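PDB 2JEK: RV1873 from Mycobacterium tuberculosis, which is of unknown function but belongs to the DUF1810 family and folds as an all-helical, right-handed superhelix. Local coordinates for residues G49-P52 with L53-R56; P7-L10 with K11-V14; G58-S61 with L62-Q66. All blocks are in the same frame, centred on the assembly; numbering follows the deposited sequence.

Contact 1: G49-P52 with L53-R56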
loop_
_atom_site.group_PDB
_atom_site.type_symbol
_atom_site.label_atom_id
_atom_site.label_comp_id
_atom_site.label_asym_id
_atom_site.label_seq_id
_atom_site.Cartn_x
_atom_site.Cartn_y
_atom_site.Cartn_z
ATOM N N GLY A 49 7.815 1.048 10.290
ATOM C CA GLY A 49 7.142 1.798 11.349
ATOM C C GLY A 49 7.287 1.010 12.636
ATOM O O GLY A 49 7.463 -0.205 12.600
ATOM N N SER A 50 7.218 1.687 13.776
ATOM C CA SER A 50 7.465 1.003 15.039
ATOM C C SER A 50 6.258 0.909 15.969
ATOM O O SER A 50 6.328 0.212 16.979
ATOM C CB SER A 50 8.664 1.623 15.769
ATOM O OG SER A 50 8.419 2.972 16.096
ATOM N N SER A 51 5.158 1.585 15.637
ATOM C CA SER A 51 3.946 1.498 16.460
ATOM C C SER A 51 3.374 0.079 16.397
ATOM O O SER A 51 3.541 -0.600 15.380
ATOM C CB SER A 51 2.902 2.512 15.997
ATOM O OG SER A 51 2.368 2.130 14.740
ATOM N N PRO A 52 2.738 -0.395 17.493
ATOM C CA PRO A 52 2.047 -1.686 17.424
ATOM C C PRO A 52 1.196 -1.900 16.157
ATOM O O PRO A 52 1.266 -2.985 15.588
ATOM C CB PRO A 52 1.200 -1.695 18.701
ATOM C CG PRO A 52 2.051 -0.936 19.676
ATOM C CD PRO A 52 2.673 0.181 18.855
ATOM N N LEU A 53 0.440 -0.893 15.709
ATOM C CA LEU A 53 -0.342 -0.987 14.460
ATOM C C LEU A 53 0.524 -1.195 13.232
ATOM O O LEU A 53 0.245 -2.069 12.405
ATOM C CB LEU A 53 -1.201 0.266 14.225
ATOM C CG LEU A 53 -2.578 0.330 14.879
ATOM C CD1 LEU A 53 -3.239 1.649 14.549
ATOM C CD2 LEU A 53 -3.450 -0.829 14.435
ATOM N N ALA A 54 1.547 -0.367 13.086
ATOM C CA ALA A 54 2.470 -0.502 11.974
ATOM C C ALA A 54 3.145 -1.876 11.978
ATOM O O ALA A 54 3.316 -2.494 10.924
ATOM C CB ALA A 54 3.498 0.602 12.000
ATOM N N VAL A 55 3.509 -2.375 13.158
ATOM C CA VAL A 55 4.165 -3.680 13.245
ATOM C C VAL A 55 3.192 -4.817 12.904
ATOM O O VAL A 55 3.493 -5.666 12.067
ATOM C CB VAL A 55 4.828 -3.903 14.629
ATOM C CG1 VAL A 55 5.447 -5.291 14.720
ATOM C CG2 VAL A 55 5.910 -2.839 14.863
ATOM N N ARG A 56 2.023 -4.804 13.532
ATOM C CA ARG A 56 0.980 -5.819 13.310
ATOM C C ARG A 56 0.652 -5.984 11.831
ATOM O O ARG A 56 0.588 -7.106 11.314
ATOM C CB ARG A 56 -0.269 -5.387 14.083
ATOM C CG ARG A 56 -1.421 -6.347 14.124
ATOM C CD ARG A 56 -2.442 -5.846 15.146
ATOM N NE ARG A 56 -1.801 -5.523 16.425
ATOM C CZ ARG A 56 -1.936 -4.376 17.088
ATOM N NH1 ARG A 56 -2.720 -3.405 16.644
ATOM N NH2 ARG A 56 -1.287 -4.204 18.225
HETATM O O HOH W 1 6.559 -2.334 11.201
#

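Contact 2: P7-L10 with K11-V14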
loop_
_atom_site.group_PDB
_atom_site.type_symbol
_atom_site.label_atom_id
_atom_site.label_comp_id
_atom_site.label_asym_id
_atom_site.label_seq_id
_atom_site.Cartn_x
_atom_site.Cartn_y
_atom_site.Cartn_z
ATOM N N PRO A 7 -0.858 -19.322 5.884
ATOM C CA PRO A 7 0.414 -19.308 6.618
ATOM C C PRO A 7 0.922 -17.908 6.981
ATOM O O PRO A 7 1.646 -17.750 7.968
ATOM C CB PRO A 7 1.392 -19.995 5.649
ATOM C CG PRO A 7 0.777 -19.865 4.321
ATOM C CD PRO A 7 -0.699 -19.930 4.549
ATOM N N PHE A 8 0.544 -16.899 6.193
ATOM C CA PHE A 8 0.974 -15.524 6.474
ATOM C C PHE A 8 -0.027 -14.716 7.307
ATOM O O PHE A 8 0.193 -13.530 7.545
ATOM C CB PHE A 8 1.267 -14.775 5.174
ATOM C CG PHE A 8 2.445 -15.315 4.411
ATOM C CD1 PHE A 8 3.744 -15.085 4.848
ATOM C CD2 PHE A 8 2.247 -16.048 3.249
ATOM C CE1 PHE A 8 4.831 -15.567 4.125
ATOM C CE2 PHE A 8 3.330 -16.551 2.524
ATOM C CZ PHE A 8 4.621 -16.306 2.966
ATOM N N ASP A 9 -1.112 -15.344 7.752
ATOM C CA ASP A 9 -2.147 -14.630 8.517
ATOM C C ASP A 9 -2.680 -13.415 7.729
ATOM O O ASP A 9 -2.860 -12.312 8.275
ATOM C CB ASP A 9 -1.618 -14.233 9.907
ATOM C CG ASP A 9 -2.701 -13.679 10.824
ATOM O OD1 ASP A 9 -3.884 -14.026 10.635
ATOM O OD2 ASP A 9 -2.355 -12.893 11.729
ATOM N N LEU A 10 -2.932 -13.623 6.443
ATOM C CA LEU A 10 -3.492 -12.566 5.595
ATOM C C LEU A 10 -4.894 -12.205 6.051
ATOM O O LEU A 10 -5.384 -11.108 5.773
ATOM C CB LEU A 10 -3.505 -12.960 4.115
ATOM C CG LEU A 10 -2.121 -13.178 3.496
ATOM C CD1 LEU A 10 -2.293 -13.662 2.063
ATOM C CD2 LEU A 10 -1.241 -11.922 3.554
ATOM N N LYS A 11 -5.548 -13.120 6.766
ATOM C CA LYS A 11 -6.869 -12.809 7.290
ATOM C C LYS A 11 -6.874 -11.535 8.149
ATOM O O LYS A 11 -7.891 -10.841 8.210
ATOM C CB LYS A 11 -7.486 -14.010 8.017
ATOM C CG LYS A 11 -6.883 -14.336 9.373
ATOM C CD LYS A 11 -7.652 -15.455 10.067
ATOM C CE LYS A 11 -6.948 -15.921 11.327
ATOM N NZ LYS A 11 -6.932 -14.912 12.415
ATOM N N ARG A 12 -5.745 -11.206 8.787
ATOM C CA ARG A 12 -5.675 -9.995 9.593
ATOM C C ARG A 12 -6.026 -8.761 8.752
ATOM O O ARG A 12 -6.683 -7.840 9.241
ATOM C CB ARG A 12 -4.309 -9.851 10.286
ATOM C CG ARG A 12 -3.123 -9.349 9.443
ATOM C CD ARG A 12 -1.850 -9.507 10.271
ATOM N NE ARG A 12 -0.633 -8.983 9.647
ATOM C CZ ARG A 12 0.049 -9.604 8.682
ATOM N NH1 ARG A 12 -0.389 -10.745 8.178
ATOM N NH2 ARG A 12 1.161 -9.064 8.185
ATOM N N PHE A 13 -5.622 -8.768 7.483
ATOM C CA PHE A 13 -5.931 -7.642 6.607
ATOM C C PHE A 13 -7.400 -7.656 6.197
ATOM O O PHE A 13 -8.051 -6.616 6.171
ATOM C CB PHE A 13 -5.039 -7.634 5.368
ATOM C CG PHE A 13 -3.580 -7.414 5.660
ATOM C CD1 PHE A 13 -3.099 -6.142 5.955
ATOM C CD2 PHE A 13 -2.684 -8.474 5.591
ATOM C CE1 PHE A 13 -1.752 -5.949 6.212
ATOM C CE2 PHE A 13 -1.331 -8.298 5.840
ATOM C CZ PHE A 13 -0.866 -7.021 6.135
ATOM N N VAL A 14 -7.926 -8.843 5.897
ATOM C CA VAL A 14 -9.326 -8.952 5.504
ATOM C C VAL A 14 -10.235 -8.405 6.607
ATOM O O VAL A 14 -11.136 -7.632 6.330
ATOM C CB VAL A 14 -9.718 -10.416 5.161
ATOM C CG1 VAL A 14 -11.221 -10.539 4.906
ATOM C CG2 VAL A 14 -8.923 -10.923 3.955
HETATM O O HOH W 2 -5.739 -12.738 12.013
#

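Contact 3: G58-S61 with L62-Q66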
loop_
_atom_site.group_PDB
_atom_site.type_symbol
_atom_site.label_atom_id
_atom_site.label_comp_id
_atom_site.label_asym_id
_atom_site.label_seq_id
_atom_site.Cartn_x
_atom_site.Cartn_y
_atom_site.Cartn_z
ATOM N N GLY A 58 2.389 -4.792 9.316
ATOM C CA GLY A 58 3.590 -4.818 8.497
ATOM C C GLY A 58 3.687 -6.136 7.740
ATOM O O GLY A 58 3.289 -7.201 8.245
ATOM N N ILE A 59 4.194 -6.060 6.511
ATOM C CA ILE A 59 4.424 -7.244 5.674
ATOM C C ILE A 59 5.776 -7.824 6.059
ATOM O O ILE A 59 6.762 -7.088 6.123
ATOM C CB ILE A 59 4.388 -6.849 4.177
ATOM C CG1 ILE A 59 2.997 -6.322 3.804
ATOM C CG2 ILE A 59 4.819 -8.017 3.256
ATOM C CD1 ILE A 59 1.919 -7.394 3.641
ATOM N N SER A 60 5.822 -9.132 6.317
ATOM C CA SER A 60 7.029 -9.739 6.890
ATOM C C SER A 60 8.180 -9.880 5.889
ATOM O O SER A 60 9.352 -9.848 6.269
ATOM C CB SER A 60 6.715 -11.113 7.491
ATOM O OG SER A 60 6.277 -12.020 6.499
ATOM N N SER A 61 7.838 -10.055 4.620
ATOM C CA SER A 61 8.810 -10.462 3.609
ATOM C C SER A 61 8.254 -10.242 2.213
ATOM O O SER A 61 7.045 -10.047 2.043
ATOM C CB SER A 61 9.129 -11.949 3.785
ATOM O OG SER A 61 7.984 -12.737 3.491
ATOM N N LEU A 62 9.120 -10.323 1.200
ATOM C CA LEU A 62 8.624 -10.285 -0.173
ATOM C C LEU A 62 7.625 -11.430 -0.450
ATOM O O LEU A 62 6.655 -11.244 -1.185
ATOM C CB LEU A 62 9.763 -10.293 -1.207
ATOM C CG LEU A 62 9.333 -9.808 -2.602
ATOM C CD1 LEU A 62 9.075 -8.296 -2.596
ATOM C CD2 LEU A 62 10.344 -10.187 -3.675
ATOM N N GLU A 63 7.883 -12.601 0.134
ATOM C CA GLU A 63 7.009 -13.767 -0.057
ATOM C C GLU A 63 5.607 -13.482 0.489
ATOM O O GLU A 63 4.606 -13.857 -0.132
ATOM C CB GLU A 63 7.596 -15.026 0.593
ATOM C CG GLU A 63 8.822 -15.617 -0.120
ATOM C CD GLU A 63 10.132 -14.850 0.128
ATOM O OE1 GLU A 63 10.219 -13.994 1.042
ATOM O OE2 GLU A 63 11.104 -15.123 -0.612
ATOM N N GLU A 64 5.525 -12.789 1.631
ATOM C CA GLU A 64 4.208 -12.402 2.135
ATOM C C GLU A 64 3.521 -11.397 1.190
ATOM O O GLU A 64 2.323 -11.497 0.945
ATOM C CB GLU A 64 4.272 -11.866 3.566
ATOM C CG GLU A 64 2.892 -11.445 4.063
ATOM C CD GLU A 64 2.824 -11.056 5.524
ATOM O OE1 GLU A 64 3.836 -11.129 6.259
ATOM O OE2 GLU A 64 1.718 -10.669 5.955
ATOM N N ALA A 65 4.289 -10.451 0.651
ATOM C CA ALA A 65 3.724 -9.494 -0.314
ATOM C C ALA A 65 3.166 -10.223 -1.526
ATOM O O ALA A 65 2.102 -9.881 -2.051
ATOM C CB ALA A 65 4.769 -8.455 -0.733
ATOM N N GLN A 66 3.887 -11.255 -1.962
ATOM C CA GLN A 66 3.433 -12.045 -3.112
ATOM C C GLN A 66 2.152 -12.811 -2.796
ATOM O O GLN A 66 1.221 -12.847 -3.605
ATOM C CB GLN A 66 4.540 -12.982 -3.578
ATOM C CG GLN A 66 5.703 -12.205 -4.168
ATOM C CD GLN A 66 6.870 -13.055 -4.598
ATOM O OE1 GLN A 66 7.079 -14.160 -4.091
ATOM N NE2 GLN A 66 7.656 -12.530 -5.545
#

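Contact 1: G49-P52 with L53-R56
Over one face of the Arg56 guanidinium sits the carbonyl oxygen of Pro52, with Pro52 O 3.8 Å from Arg56 CZ and above the middle of the group. On the same face, near the end of the group, Pro52 CB lies 3.6 Å from Arg56 NH2. The arginine reaches this place by folding back: its first two torsions are extended, then chi3 turns to -50° and swings the planar end over the first turn of helix 52-56. The same Pro52 O accepts from Arg56 N (2.8 Å), while the guanidinium only lies across it.

One residue earlier, Ser51 is the N-cap. Its chi1 of 70° holds OG between its own N and carbonyl carbon, facing the helix, where Ser51 OG accepts from Ala54 N at 3.1 Å in a nearly straight bond (163°). Ser51 O takes the next amide, Val55 N, at 2.8 Å. Apolar atoms close in beside these bonds: Ala54 CB lies 3.3 Å from Ser51 OG, and Val55 CG2 rests against the carbonyl oxygens of Ser50 and Ser51. A water lies 2.7 Å from Gly49 O and could bridge it weakly to Ala54 O.

Further along, the carbonyls of Val55 and Arg56 accept from Arg46, the second weakly. Chemically this is a serine N-cap followed by proline, whose lack of an N-H costs nothing in a first turn; the capping oxygen satisfies an amide that no preceding turn could serve, and the carbonyl under the guanidinium would probably be polarised by its positive charge.

Contact 2: P7-L10 with K11-V14
Arg12 grips the backbone of Asp9 twice. Arg12 N and Arg12 NH1 come to Asp9 O from opposite faces of its carbonyl plane, the main-chain bond at 3.1 Å and the Arg12 NH1 to Asp9 O bond at 2.9 Å, the latter well above the plane (70°) although the oxygen itself lies close to the guanidinium plane. A chi1 of 78° sends the arginine back toward its own N-terminal side, and the extended run from CG to NE then carries it across Asp9, bringing NH1 to Asp9 O. Phe13 CE2 sits over the guanidinium centre, 3.3 Å above its plane. Next to this, Phe13 N bonds to Leu10 O at 2.9 Å, while the Val14 N bond to the same oxygen is weak, and Leu10 CD2 makes a light apolar touch on the Phe13 ring.

Leu10 and Phe13 are buried; Lys11, by contrast, is exposed, and its charged end is only loosely paired. Asp9 OD1 and Lys11 NZ form a long salt bridge of 3.6 Å, with a water joining the same two atoms.

This is the first turn of helix 11-17, its start held by an arginine reaching back to the preceding backbone. Asp6 accepts from the amides of Leu10 and Lys11, where the helix begins. Inward, Arg12 NE finds Arg56 O; Phe8 and Phe13 pack on helix 62-70, Phe13 edge-to-face with Tyr68, while Leu10, Phe13 and Val14 lean on Leu74 of helix 74-87.

Contact 3: G58-S61 with L62-Q66
Glu64 reaches back to Ser60 because its side chain is fully extended, CG lying anti to the backbone N at chi1 179° and chi2 at 173°, while Ser60 turns OG inward between its N and carbonyl carbon (63°). The two meet at one carboxylate oxygen. Ser60 OG donates to the anti lone pair of Glu64 OE1 at 2.6 Å, and Ser60 N reaches Glu64 OE1 at 2.8 Å from well above the carboxylate plane, so hydroxyl and amide of a single residue hold the same oxygen.

Ser61, the next residue, is the N-cap of helix 62-70. Ser61 OG accepts from Glu64 N at 3.1 Å, and Ser61 O accepts from Ala65 N, also at 3.1 Å, starting the helical pattern. Glu64 therefore uses its amide for the cap on Ser61 and its carboxylate for Ser60. The Glu63 carboxylate comes alongside the cap, with Glu63 OE1 3.5 Å from Ser61 OG.

Beneath the polar layer Ile59 fills the inner side: its CG2 lies 3.6 Å from Ala65 N and packs on the Ala65 methyl. CG2 also lies on the Glu64 stem, with CD1 beside its carboxylate end, where OE2 is left to pair with Arg12. Ile59 is bonded through its backbone to Gln44 and Arg46, while helix 101-115 covers Ile59, Leu62 and Ala65 through Leu111, Phe112 and Ala115.

In the fold
Arg12 ties the three sites together. From contact 2 its NE bonds to Arg56 O of contact 1 at 2.8 Å, and its NH2 reaches two atoms of contact 3, Gly58 O and, in a salt bridge, Glu64 OE2, each 2.8 Å from Arg12 NH2. Contacts 2 and 3 are the closest pair, their centres about 11 Å apart, with Phe8 CD1 on Glu64 CB (3.5 Å) and Phe13 CZ on Ile59 CD1 (3.8 Å) adding packing. Contacts 1 and 3 adjoin only along the chain, their centres about 15 Å apart. With the function unknown, none of these contacts can be assigned to a site; a glycerol, probably from crystallisation, lies about 3 Å from the Ala54 side chain in contact 1.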